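Long-range contacts in trans-4-hydroxy-L-proline dehydratase (Clostridioides difficile 70-100-2010, PDB 6VXC), which uses a glycyl radical to dehydrate trans-4-hydroxy-L-proline to (S)-1-pyrroline-5-carboxylate in the anaerobic breakdown of hydroxyproline: residues 547-552 and 562-567; 727-732 and 758-763; 42-47 and 93-98. All coordinates share one frame; numbering follows the deposited sequence.

Contact 1: 547-552 and 562-567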
ATOM      1  N   ILE A 547      -2.815  20.179  -1.913  1.00 13.50           N
ATOM      2  CA  ILE A 547      -2.891  19.856  -0.497  1.00 14.84           C
ATOM      3  C   ILE A 547      -1.598  19.246   0.043  1.00 15.27           C
ATOM      4  O   ILE A 547      -1.593  18.726   1.148  1.00 15.65           O
ATOM      5  CB  ILE A 547      -4.085  18.928  -0.201  1.00 13.54           C
ATOM      6  CG1 ILE A 547      -3.949  17.647  -1.015  1.00 12.27           C
ATOM      7  CG2 ILE A 547      -5.414  19.661  -0.439  1.00 14.08           C
ATOM      8  CD1 ILE A 547      -4.925  16.556  -0.624  1.00 15.29           C
ATOM      9  N   VAL A 548      -0.544  19.282  -0.731  1.00 12.64           N
ATOM     10  CA  VAL A 548       0.701  18.743  -0.312  1.00 11.05           C
ATOM     11  C   VAL A 548       1.780  19.801  -0.172  1.00 12.75           C
ATOM     12  O   VAL A 548       2.123  20.470  -1.124  1.00 18.33           O
ATOM     13  CB  VAL A 548       1.222  17.655  -1.269  1.00 11.07           C
ATOM     14  CG1 VAL A 548       2.661  17.341  -0.948  1.00 15.31           C
ATOM     15  CG2 VAL A 548       0.363  16.429  -1.298  1.00 11.37           C
ATOM     16  N   ASP A 549       2.328  19.894   1.022  1.00 15.31           N
ATOM     17  CA  ASP A 549       3.399  20.800   1.275  1.00 13.97           C
ATOM     18  C   ASP A 549       4.613  20.653   0.400  1.00 14.35           C
ATOM     19  O   ASP A 549       5.266  19.669   0.304  1.00 13.23           O
ATOM     20  CB  ASP A 549       3.838  20.898   2.709  1.00 14.61           C
ATOM     21  CG  ASP A 549       2.859  21.629   3.570  1.00 19.59           C
ATOM     22  OD1 ASP A 549       2.138  22.453   3.081  1.00 22.12           O
ATOM     23  OD2 ASP A 549       2.865  21.363   4.733  1.00 20.87           O
ATOM     24  N   ASP A 550       4.725  21.883  -0.015  1.00 13.82           N
ATOM     25  CA  ASP A 550       5.405  22.814  -0.788  1.00 15.58           C
ATOM     26  C   ASP A 550       4.979  23.018  -2.221  1.00 13.04           C
ATOM     27  O   ASP A 550       5.513  23.882  -2.813  1.00 16.13           O
ATOM     28  CB  ASP A 550       6.795  23.242  -0.327  1.00 15.29           C
ATOM     29  CG  ASP A 550       7.038  23.021   1.153  1.00 17.55           C
ATOM     30  OD1 ASP A 550       6.197  23.278   1.974  1.00 18.83           O
ATOM     31  OD2 ASP A 550       8.096  22.556   1.460  1.00 18.72           O
ATOM     32  N   CYS A 551       3.928  22.331  -2.699  1.00 15.27           N
ATOM     33  CA  CYS A 551       3.721  22.451  -4.140  1.00 14.62           C
ATOM     34  C   CYS A 551       3.315  23.869  -4.528  1.00 15.14           C
ATOM     35  O   CYS A 551       3.855  24.432  -5.487  1.00 16.23           O
ATOM     36  CB  CYS A 551       2.674  21.435  -4.615  1.00 12.20           C
ATOM     37  SG  CYS A 551       3.171  19.699  -4.366  1.00 17.04           S
ATOM     38  N   ILE A 552       2.376  24.471  -3.787  1.00 16.20           N
ATOM     39  CA  ILE A 552       1.922  25.825  -4.122  1.00 16.87           C
ATOM     40  C   ILE A 552       3.066  26.822  -3.977  1.00 18.91           C
ATOM     41  O   ILE A 552       3.351  27.604  -4.894  1.00 18.20           O
ATOM     42  CB  ILE A 552       0.696  26.219  -3.263  1.00 16.50           C
ATOM     43  CG1 ILE A 552      -0.535  25.400  -3.671  1.00 15.45           C
ATOM     44  CG2 ILE A 552       0.420  27.720  -3.330  1.00 17.47           C
ATOM     45  CD1 ILE A 552      -1.763  25.583  -2.770  1.00 14.28           C
ATOM     46  N   GLY A 562       7.266  18.703  -6.260  1.00 13.29           N
ATOM     47  CA  GLY A 562       6.763  19.794  -5.439  1.00 12.94           C
ATOM     48  C   GLY A 562       6.708  19.501  -3.944  1.00 12.15           C
ATOM     49  O   GLY A 562       6.709  20.437  -3.139  1.00 12.99           O
ATOM     50  N   ALA A 563       6.645  18.232  -3.554  1.00 11.57           N
ATOM     51  CA  ALA A 563       6.609  17.893  -2.137  1.00 12.71           C
ATOM     52  C   ALA A 563       7.874  18.373  -1.430  1.00 12.64           C
ATOM     53  O   ALA A 563       8.952  18.459  -2.027  1.00 13.23           O
ATOM     54  CB  ALA A 563       6.471  16.383  -1.960  1.00  9.28           C
ATOM     55  N   ARG A 564       7.742  18.673  -0.132  1.00 12.95           N
ATOM     56  CA  ARG A 564       8.914  19.082   0.641  1.00 12.79           C
ATOM     57  C   ARG A 564       9.984  17.994   0.633  1.00 10.66           C
ATOM     58  O   ARG A 564      11.178  18.290   0.578  1.00 10.62           O
ATOM     59  CB  ARG A 564       8.533  19.427   2.084  1.00 13.13           C
ATOM     60  CG  ARG A 564       9.712  19.872   2.958  1.00 10.20           C
ATOM     61  CD  ARG A 564       9.223  20.383   4.328  1.00 13.13           C
ATOM     62  NE  ARG A 564       8.273  21.481   4.171  1.00 12.95           N
ATOM     63  CZ  ARG A 564       7.568  22.046   5.153  1.00 14.05           C
ATOM     64  NH1 ARG A 564       7.684  21.623   6.410  1.00 12.09           N
ATOM     65  NH2 ARG A 564       6.732  23.040   4.865  1.00 12.78           N
ATOM     66  N   TYR A 565       9.573  16.741   0.733  1.00 11.65           N
ATOM     67  CA  TYR A 565      10.489  15.614   0.745  1.00 10.78           C
ATOM     68  C   TYR A 565      10.166  14.681  -0.411  1.00  9.36           C
ATOM     69  O   TYR A 565       8.998  14.472  -0.743  1.00 11.66           O
ATOM     70  CB  TYR A 565      10.411  14.849   2.075  1.00  9.69           C
ATOM     71  CG  TYR A 565      10.614  15.715   3.308  1.00 11.57           C
ATOM     72  CD1 TYR A 565      11.894  16.117   3.706  1.00  9.63           C
ATOM     73  CD2 TYR A 565       9.536  16.107   4.082  1.00  9.18           C
ATOM     74  CE1 TYR A 565      12.081  16.882   4.827  1.00 10.05           C
ATOM     75  CE2 TYR A 565       9.704  16.891   5.208  1.00 10.11           C
ATOM     76  CZ  TYR A 565      10.980  17.274   5.583  1.00 10.86           C
ATOM     77  OH  TYR A 565      11.162  18.034   6.708  1.00 13.09           O
ATOM     78  N   ASN A 566      11.205  14.097  -0.997  1.00 12.36           N
ATOM     79  CA  ASN A 566      11.042  13.213  -2.141  1.00 11.71           C
ATOM     80  C   ASN A 566      11.957  12.013  -1.982  1.00 11.01           C
ATOM     81  O   ASN A 566      13.177  12.153  -1.855  1.00 15.50           O
ATOM     82  CB  ASN A 566      11.307  13.953  -3.458  1.00 10.95           C
ATOM     83  CG  ASN A 566      10.239  14.984  -3.750  1.00 12.37           C
ATOM     84  OD1 ASN A 566       9.204  14.672  -4.333  1.00 13.34           O
ATOM     85  ND2 ASN A 566      10.463  16.212  -3.302  1.00 11.67           N
ATOM     86  N   THR A 567      11.345  10.845  -1.920  1.00 14.79           N
ATOM     87  CA  THR A 567      12.055   9.582  -1.841  1.00 13.26           C
ATOM     88  C   THR A 567      11.393   8.589  -2.782  1.00 10.75           C
ATOM     89  O   THR A 567      10.223   8.723  -3.132  1.00 12.46           O
ATOM     90  CB  THR A 567      12.064   9.023  -0.401  1.00 13.67           C
ATOM     91  OG1 THR A 567      10.718   8.910   0.056  1.00 15.84           O
ATOM     92  CG2 THR A 567      12.827   9.936   0.548  1.00 16.01           C
TER
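Arg564 presents its NE/NH2 edge to the carboxylate of Asp550, giving each oxygen its own nitrogen. NE of Arg564 donates to OD2 of Asp550 at 2.9 Å, almost straight at 174°, and NH2 of Arg564 donates to OD1 of Asp550 at the same 2.9 Å. Both oxygens use their syn lone pairs, and the carboxylate and guanidinium planes lie only 26° apart, the geometry of a bidentate salt bridge. The arginine chain leaves its backbone extended and bends at chi3 (-57°), which turns the NE edge back to the aspartate. Its remaining terminal nitrogen, NH1, forms a salt bridge with Asp445.

The backbone hydrogen bond runs from N of Arg564 to O of Asp549, 2.7 Å. To the same carbonyl oxygen Ala563 CA adds only a weak C-H...O contact at 3.3 Å. Asp549 OD2 is merely a charge neighbour of Arg564, well out of the guanidinium plane; its salt-bridge partner is Lys462.

Apolar contact is slight: CG1 of Val548 meets CB of Ala563 at 4.1 Å, while Cys551 SG lies 3.6 Å from Gly562 C.

A type II turn, Val548 to Cys551, thus leads into helix 551-554 and is pinned to the entry of strand 565-573, a member of the parallel three-stranded sheet. The two-nitrogen grip fixes the rotation of both charged groups. Asp445, as a second carboxylate partner, probably helps stabilise the charge of Arg564, and Lys462 separately neutralises Asp549.

Contact 2: 727-732 and 758-763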
ATOM      1  N   PHE A 727      -0.064 -16.981  16.317  1.00 14.72           N
ATOM      2  CA  PHE A 727      -0.177 -17.619  17.622  1.00 14.39           C
ATOM      3  C   PHE A 727      -1.275 -18.670  17.621  1.00 13.66           C
ATOM      4  O   PHE A 727      -2.334 -18.481  17.018  1.00 13.79           O
ATOM      5  CB  PHE A 727      -0.489 -16.611  18.719  1.00 13.07           C
ATOM      6  CG  PHE A 727       0.617 -15.663  18.971  1.00 18.08           C
ATOM      7  CD1 PHE A 727       1.826 -16.111  19.457  1.00 21.51           C
ATOM      8  CD2 PHE A 727       0.448 -14.314  18.738  1.00 23.95           C
ATOM      9  CE1 PHE A 727       2.859 -15.231  19.670  1.00 22.05           C
ATOM     10  CE2 PHE A 727       1.475 -13.435  18.969  1.00 23.75           C
ATOM     11  CZ  PHE A 727       2.679 -13.899  19.425  1.00 20.22           C
ATOM     12  N   ALA A 728      -1.021 -19.756  18.328  1.00 16.14           N
ATOM     13  CA  ALA A 728      -2.073 -20.710  18.618  1.00 16.88           C
ATOM     14  C   ALA A 728      -3.175 -20.006  19.397  1.00 13.77           C
ATOM     15  O   ALA A 728      -2.879 -19.252  20.327  1.00 15.35           O
ATOM     16  CB  ALA A 728      -1.519 -21.886  19.429  1.00 16.65           C
ATOM     17  N   PRO A 729      -4.442 -20.201  19.044  1.00 15.42           N
ATOM     18  CA  PRO A 729      -5.508 -19.522  19.804  1.00 16.22           C
ATOM     19  C   PRO A 729      -5.491 -19.857  21.289  1.00 19.46           C
ATOM     20  O   PRO A 729      -5.790 -18.989  22.116  1.00 17.42           O
ATOM     21  CB  PRO A 729      -6.792 -20.006  19.118  1.00 18.51           C
ATOM     22  CG  PRO A 729      -6.342 -20.425  17.724  1.00 20.44           C
ATOM     23  CD  PRO A 729      -4.953 -20.963  17.890  1.00 15.07           C
ATOM     24  N   SER A 730      -5.066 -21.057  21.672  1.00 16.52           N
ATOM     25  CA  SER A 730      -5.135 -21.405  23.088  1.00 22.96           C
ATOM     26  C   SER A 730      -4.111 -20.644  23.924  1.00 28.69           C
ATOM     27  O   SER A 730      -4.321 -20.482  25.132  1.00 25.18           O
ATOM     28  CB  SER A 730      -4.954 -22.909  23.283  1.00 25.68           C
ATOM     29  OG  SER A 730      -3.777 -23.370  22.642  1.00 28.69           O
ATOM     30  N   VAL A 731      -3.020 -20.156  23.316  1.00 19.94           N
ATOM     31  CA  VAL A 731      -1.948 -19.542  24.095  1.00 19.58           C
ATOM     32  C   VAL A 731      -2.113 -18.046  24.266  1.00 20.49           C
ATOM     33  O   VAL A 731      -1.290 -17.423  24.948  1.00 25.41           O
ATOM     34  CB  VAL A 731      -0.567 -19.839  23.473  1.00 25.94           C
ATOM     35  CG1 VAL A 731      -0.380 -21.327  23.332  1.00 20.93           C
ATOM     36  CG2 VAL A 731      -0.416 -19.145  22.113  1.00 20.63           C
ATOM     37  N   VAL A 732      -3.130 -17.442  23.667  1.00 17.91           N
ATOM     38  CA  VAL A 732      -3.422 -16.040  23.892  1.00 20.95           C
ATOM     39  C   VAL A 732      -4.731 -15.862  24.672  1.00 19.07           C
ATOM     40  O   VAL A 732      -5.345 -14.813  24.598  1.00 19.03           O
ATOM     41  CB  VAL A 732      -3.447 -15.245  22.572  1.00 18.97           C
ATOM     42  CG1 VAL A 732      -2.083 -15.286  21.902  1.00 22.89           C
ATOM     43  CG2 VAL A 732      -4.527 -15.772  21.642  1.00 18.00           C
ATOM     44  N   PHE A 758      -0.384  -9.891  13.689  1.00 11.23           N
ATOM     45  CA  PHE A 758      -0.647 -11.248  14.163  1.00 11.24           C
ATOM     46  C   PHE A 758      -1.788 -11.931  13.410  1.00  9.62           C
ATOM     47  O   PHE A 758      -2.823 -11.320  13.126  1.00 11.87           O
ATOM     48  CB  PHE A 758      -0.983 -11.250  15.665  1.00  8.96           C
ATOM     49  CG  PHE A 758       0.077 -10.619  16.526  1.00 10.46           C
ATOM     50  CD1 PHE A 758       1.366 -11.154  16.568  1.00  9.40           C
ATOM     51  CD2 PHE A 758      -0.211  -9.494  17.296  1.00 10.87           C
ATOM     52  CE1 PHE A 758       2.349 -10.574  17.367  1.00 11.46           C
ATOM     53  CE2 PHE A 758       0.766  -8.899  18.098  1.00 12.43           C
ATOM     54  CZ  PHE A 758       2.051  -9.446  18.137  1.00 11.20           C
ATOM     55  N   ASN A 759      -1.582 -13.204  13.097  1.00 11.16           N
ATOM     56  CA  ASN A 759      -2.659 -14.146  12.833  1.00 11.56           C
ATOM     57  C   ASN A 759      -2.949 -14.942  14.105  1.00  9.63           C
ATOM     58  O   ASN A 759      -2.028 -15.321  14.830  1.00 12.27           O
ATOM     59  CB  ASN A 759      -2.309 -15.108  11.694  1.00  8.98           C
ATOM     60  CG  ASN A 759      -2.806 -14.625  10.343  1.00  9.20           C
ATOM     61  OD1 ASN A 759      -3.964 -14.233  10.194  1.00 13.17           O
ATOM     62  ND2 ASN A 759      -1.940 -14.675   9.345  1.00  8.76           N
ATOM     63  N   VAL A 760      -4.232 -15.175  14.376  1.00 10.79           N
ATOM     64  CA  VAL A 760      -4.653 -16.070  15.451  1.00 10.45           C
ATOM     65  C   VAL A 760      -5.812 -16.904  14.930  1.00 14.85           C
ATOM     66  O   VAL A 760      -6.976 -16.511  15.059  1.00 18.19           O
ATOM     67  CB  VAL A 760      -5.069 -15.280  16.703  1.00 12.08           C
ATOM     68  CG1 VAL A 760      -5.449 -16.241  17.875  1.00 12.67           C
ATOM     69  CG2 VAL A 760      -3.997 -14.304  17.106  1.00 13.83           C
ATOM     70  N   PHE A 761      -5.523 -18.054  14.338  1.00 15.38           N
ATOM     71  CA  PHE A 761      -6.584 -18.847  13.740  1.00 15.15           C
ATOM     72  C   PHE A 761      -6.417 -20.307  14.115  1.00 16.06           C
ATOM     73  O   PHE A 761      -5.340 -20.760  14.498  1.00 17.66           O
ATOM     74  CB  PHE A 761      -6.641 -18.684  12.208  1.00 18.03           C
ATOM     75  CG  PHE A 761      -5.352 -19.030  11.475  1.00 13.60           C
ATOM     76  CD1 PHE A 761      -4.947 -20.348  11.319  1.00 13.42           C
ATOM     77  CD2 PHE A 761      -4.594 -18.027  10.882  1.00 12.28           C
ATOM     78  CE1 PHE A 761      -3.780 -20.664  10.619  1.00 13.60           C
ATOM     79  CE2 PHE A 761      -3.421 -18.327  10.177  1.00 10.96           C
ATOM     80  CZ  PHE A 761      -3.016 -19.646  10.047  1.00 13.87           C
ATOM     81  N   ASP A 762      -7.522 -21.027  14.040  1.00 20.21           N
ATOM     82  CA  ASP A 762      -7.514 -22.474  14.172  1.00 19.78           C
ATOM     83  C   ASP A 762      -7.205 -23.082  12.814  1.00 18.85           C
ATOM     84  O   ASP A 762      -7.977 -22.907  11.866  1.00 19.49           O
ATOM     85  CB  ASP A 762      -8.862 -22.972  14.678  1.00 22.94           C
ATOM     86  CG  ASP A 762      -8.807 -23.435  16.099  1.00 37.44           C
ATOM     87  OD1 ASP A 762      -9.029 -22.596  17.004  1.00 38.70           O
ATOM     88  OD2 ASP A 762      -8.546 -24.643  16.312  1.00 47.24           O
ATOM     89  N   LYS A 763      -6.083 -23.792  12.722  1.00 18.78           N
ATOM     90  CA  LYS A 763      -5.689 -24.409  11.461  1.00 21.22           C
ATOM     91  C   LYS A 763      -6.825 -25.217  10.842  1.00 20.28           C
ATOM     92  O   LYS A 763      -7.054 -25.147   9.632  1.00 21.80           O
ATOM     93  CB  LYS A 763      -4.453 -25.280  11.678  1.00 19.33           C
ATOM     94  CG  LYS A 763      -3.961 -26.032  10.453  1.00 26.16           C
ATOM     95  CD  LYS A 763      -2.664 -26.773  10.773  1.00 30.11           C
ATOM     96  CE  LYS A 763      -2.352 -27.883   9.764  1.00 42.43           C
ATOM     97  NZ  LYS A 763      -1.819 -27.473   8.439  1.00 42.04           N
TER
HETATM   98  O   HOH W   1      -2.924 -19.470  14.565  1.00 15.82           O
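Phe727, the residue most buried by this contact, lays its ring obliquely against that of Phe758. The ring centroids are 5.1 Å apart and the planes meet at 44°. CE2 of Phe727 makes the nearest approach, 3.3 Å from CD1 of Phe758, and sits against the CD1-CE1 side of that ring, while its own ring neighbours CD2 and CZ stay further off. The Phe727 ring is also stacked with that of Phe809 at the C terminus. The backbone N of Phe727 donates to O of Asn759 at 3.0 Å.

That bond continues the parallel pairing of strands 724-726 and 755-759 one residue beyond the end of 724-726, at one edge of a mixed five-stranded sheet; the intervening helix 734-750 makes the unit a beta-alpha-beta crossover. Past this point a water bridges the two segments, donating to O of Phe727 at 2.7 Å and accepting from N of Phe761.

Val760 is the second centre. Its CG1, anti to the backbone N (chi1 -177°), meets CG2 of Val732 tip to tip at 3.9 Å and also approaches CA of Pro729, both residues lying at or just after the 3-10 turn 729-731.

Pro729, the third, turns its ring toward the end of 758-763: CG of Pro729 lies 3.4 Å from O of Phe761 and 3.5 Å from OD1 of Asp762, the residue at the N-cap position of helix 763-771.

Contact 3: 42-47 and 93-98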
ATOM      1  N   HIS A  42     -17.637  -4.488  -9.940  1.00 17.63           N
ATOM      2  CA  HIS A  42     -17.919  -4.225 -11.346  1.00 18.75           C
ATOM      3  C   HIS A  42     -17.175  -2.961 -11.761  1.00 19.69           C
ATOM      4  O   HIS A  42     -16.717  -2.183 -10.922  1.00 19.74           O
ATOM      5  CB  HIS A  42     -19.426  -4.063 -11.581  1.00 18.26           C
ATOM      6  CG  HIS A  42     -20.013  -2.868 -10.891  1.00 17.96           C
ATOM      7  ND1 HIS A  42     -20.251  -2.833  -9.533  1.00 18.12           N
ATOM      8  CD2 HIS A  42     -20.394  -1.658 -11.369  1.00 17.58           C
ATOM      9  CE1 HIS A  42     -20.756  -1.658  -9.204  1.00 16.75           C
ATOM     10  NE2 HIS A  42     -20.858  -0.926 -10.299  1.00 19.54           N
ATOM     11  N   ILE A  43     -17.073  -2.750 -13.065  1.00 19.50           N
ATOM     12  CA  ILE A  43     -16.418  -1.551 -13.573  1.00 19.80           C
ATOM     13  C   ILE A  43     -17.474  -0.534 -13.996  1.00 20.02           C
ATOM     14  O   ILE A  43     -18.591  -0.875 -14.405  1.00 22.09           O
ATOM     15  CB  ILE A  43     -15.426  -1.840 -14.724  1.00 22.48           C
ATOM     16  CG1 ILE A  43     -16.134  -2.245 -16.002  1.00 21.80           C
ATOM     17  CG2 ILE A  43     -14.443  -2.932 -14.339  1.00 17.28           C
ATOM     18  CD1 ILE A  43     -15.195  -2.209 -17.194  1.00 28.98           C
ATOM     19  N   SER A  44     -17.128   0.735 -13.808  1.00 17.72           N
ATOM     20  CA  SER A  44     -17.936   1.888 -14.183  1.00 17.75           C
ATOM     21  C   SER A  44     -17.187   2.640 -15.274  1.00 21.09           C
ATOM     22  O   SER A  44     -16.064   3.106 -15.047  1.00 22.30           O
ATOM     23  CB  SER A  44     -18.196   2.790 -12.975  1.00 19.49           C
ATOM     24  OG  SER A  44     -18.825   4.008 -13.348  1.00 26.08           O
ATOM     25  N   ILE A  45     -17.791   2.724 -16.464  1.00 20.24           N
ATOM     26  CA  ILE A  45     -17.130   3.284 -17.638  1.00 22.61           C
ATOM     27  C   ILE A  45     -17.325   4.791 -17.768  1.00 20.06           C
ATOM     28  O   ILE A  45     -16.760   5.403 -18.682  1.00 19.64           O
ATOM     29  CB  ILE A  45     -17.643   2.573 -18.910  1.00 23.59           C
ATOM     30  CG1 ILE A  45     -16.618   2.662 -20.044  1.00 21.27           C
ATOM     31  CG2 ILE A  45     -19.007   3.139 -19.325  1.00 20.82           C
ATOM     32  CD1 ILE A  45     -15.324   1.912 -19.758  1.00 22.49           C
ATOM     33  N   GLU A  46     -18.114   5.413 -16.886  1.00 22.82           N
ATOM     34  CA  GLU A  46     -18.444   6.820 -17.087  1.00 21.04           C
ATOM     35  C   GLU A  46     -17.208   7.709 -17.028  1.00 19.88           C
ATOM     36  O   GLU A  46     -17.088   8.675 -17.795  1.00 23.01           O
ATOM     37  CB  GLU A  46     -19.464   7.284 -16.056  1.00 21.61           C
ATOM     38  CG  GLU A  46     -19.919   8.686 -16.325  1.00 24.69           C
ATOM     39  CD  GLU A  46     -21.005   9.141 -15.397  1.00 28.01           C
ATOM     40  OE1 GLU A  46     -20.656   9.617 -14.306  1.00 28.45           O
ATOM     41  OE2 GLU A  46     -22.195   9.016 -15.748  1.00 35.87           O
ATOM     42  N   ARG A  47     -16.306   7.442 -16.092  1.00 17.54           N
ATOM     43  CA  ARG A  47     -15.115   8.271 -15.987  1.00 15.83           C
ATOM     44  C   ARG A  47     -14.351   8.298 -17.306  1.00 15.90           C
ATOM     45  O   ARG A  47     -13.996   9.370 -17.804  1.00 19.03           O
ATOM     46  CB  ARG A  47     -14.203   7.759 -14.872  1.00 17.45           C
ATOM     47  CG  ARG A  47     -12.969   8.617 -14.687  1.00 14.15           C
ATOM     48  CD  ARG A  47     -11.913   7.953 -13.842  1.00 14.18           C
ATOM     49  NE  ARG A  47     -10.745   8.817 -13.699  1.00 15.12           N
ATOM     50  CZ  ARG A  47      -9.763   8.910 -14.586  1.00 13.82           C
ATOM     51  NH1 ARG A  47      -9.786   8.177 -15.695  1.00 12.94           N
ATOM     52  NH2 ARG A  47      -8.750   9.735 -14.352  1.00 14.63           N
ATOM     53  N   LYS A  93     -16.631   6.729  -5.746  1.00 13.86           N
ATOM     54  CA  LYS A  93     -15.746   6.840  -6.902  1.00 12.40           C
ATOM     55  C   LYS A  93     -16.488   6.516  -8.194  1.00 16.32           C
ATOM     56  O   LYS A  93     -16.385   7.255  -9.175  1.00 16.12           O
ATOM     57  CB  LYS A  93     -14.532   5.922  -6.746  1.00 12.61           C
ATOM     58  CG  LYS A  93     -13.520   6.357  -5.695  1.00 12.99           C
ATOM     59  CD  LYS A  93     -12.388   5.336  -5.531  1.00 10.72           C
ATOM     60  CE  LYS A  93     -11.493   5.275  -6.778  1.00 13.16           C
ATOM     61  NZ  LYS A  93     -10.564   4.111  -6.774  1.00 13.27           N
ATOM     62  N   GLY A  94     -17.238   5.414  -8.210  1.00 15.41           N
ATOM     63  CA  GLY A  94     -17.946   4.948  -9.383  1.00 20.14           C
ATOM     64  C   GLY A  94     -19.436   5.229  -9.332  1.00 22.59           C
ATOM     65  O   GLY A  94     -19.909   6.077  -8.570  1.00 22.59           O
ATOM     66  N   ASP A  95     -20.193   4.459 -10.120  1.00 23.05           N
ATOM     67  CA  ASP A  95     -21.633   4.682 -10.207  1.00 26.30           C
ATOM     68  C   ASP A  95     -22.361   4.195  -8.960  1.00 25.73           C
ATOM     69  O   ASP A  95     -23.441   4.698  -8.638  1.00 29.60           O
ATOM     70  CB  ASP A  95     -22.218   3.975 -11.434  1.00 23.33           C
ATOM     71  CG  ASP A  95     -22.140   2.445 -11.336  1.00 31.52           C
ATOM     72  OD1 ASP A  95     -21.111   1.912 -10.878  1.00 30.97           O
ATOM     73  OD2 ASP A  95     -23.125   1.765 -11.697  1.00 35.22           O
ATOM     74  N   SER A  96     -21.808   3.205  -8.272  1.00 24.47           N
ATOM     75  CA  SER A  96     -22.466   2.601  -7.123  1.00 22.01           C
ATOM     76  C   SER A  96     -21.400   1.926  -6.278  1.00 20.70           C
ATOM     77  O   SER A  96     -20.230   1.860  -6.683  1.00 25.23           O
ATOM     78  CB  SER A  96     -23.544   1.597  -7.554  1.00 19.62           C
ATOM     79  OG  SER A  96     -22.965   0.517  -8.252  1.00 23.32           O
ATOM     80  N   PRO A  97     -21.756   1.458  -5.084  1.00 20.82           N
ATOM     81  CA  PRO A  97     -20.772   0.780  -4.235  1.00 15.97           C
ATOM     82  C   PRO A  97     -20.109  -0.375  -4.974  1.00 19.61           C
ATOM     83  O   PRO A  97     -20.769  -1.158  -5.656  1.00 19.19           O
ATOM     84  CB  PRO A  97     -21.616   0.279  -3.057  1.00 17.47           C
ATOM     85  CG  PRO A  97     -22.751   1.266  -2.984  1.00 17.82           C
ATOM     86  CD  PRO A  97     -23.060   1.616  -4.409  1.00 17.90           C
ATOM     87  N   ASN A  98     -18.792  -0.496  -4.795  1.00 18.61           N
ATOM     88  CA  ASN A  98     -17.960  -1.533  -5.415  1.00 18.08           C
ATOM     89  C   ASN A  98     -17.892  -1.380  -6.950  1.00 19.38           C
ATOM     90  O   ASN A  98     -17.562  -2.379  -7.627  1.00 15.12           O
ATOM     91  CB  ASN A  98     -18.433  -2.940  -5.027  1.00 17.97           C
ATOM     92  CG  ASN A  98     -17.279  -3.867  -4.686  1.00 20.21           C
ATOM     93  OD1 ASN A  98     -16.124  -3.449  -4.678  1.00 21.82           O
ATOM     94  ND2 ASN A  98     -17.588  -5.122  -4.367  1.00 23.06           N
TER
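CG of His42 lies between its backbone N and carbonyl carbon (chi1 65°), and CG of Asp95 is set likewise, which swings the imidazole and the carboxylate in between strand and loop. The two side chains approach each other from opposite directions. They join strand 42-44 to the loop that enters strand 99-101; these two strands form a small parallel sheet in the pyruvate formate lyase-like part of the enzyme. The resulting His-carboxylate hydrogen bond runs from NE2 of His42 to OD1 of Asp95, 2.9 Å long with an angle of 153° at the hydrogen. OD1 uses its syn lone pair and lies near the ring plane, although the carboxylate stands nearly upright to the ring, at 79°. The other ring nitrogen, ND1, hydrogen-bonds to the carbonyl of Glu40. Because a carbonyl can only accept, both nitrogens would carry a proton, consistent with a doubly protonated ring favoured by Asp95, and the two bonds fix the rotation of the imidazole.

The rim of the ring is lined by the loop: CE1 of His42 approaches OG of Ser96 at 3.2 Å and O of Pro97 at 3.6 Å, both near the ring plane. N of His42 also donates to O of Asn98 at 3.1 Å. Asn98 reaches with ND2 to the carbonyl of Ala39, adding a second tie to the chain before the strand.

Further along, Ser44 lies beside the loop at Gly94 and Asp95, its CB 3.7 Å from OD1 of Asp95.

From the N terminus the contacts follow in series, none nested in or crossing another. Contact 3 comes first, closing a loop of 45 residues that includes helices 46-58 and 64-78. Contact 1 closes a short loop of nine residues beside helix 551-554. Contact 2 closes 25 residues around helix 734-750, in the C-terminal glycine radical region. Contacts 1 and 3 are both in the PFL-like region, their centres 30 Å apart, whereas contacts 1 and 2 lie on opposite sides of the chain's centre, 43 Å between centres. Each lies next to a different sheet: contact 3 at 42-44 with 99-101, contact 1 at the entry to 565-573, contact 2 at the end of 724-726 with 755-759.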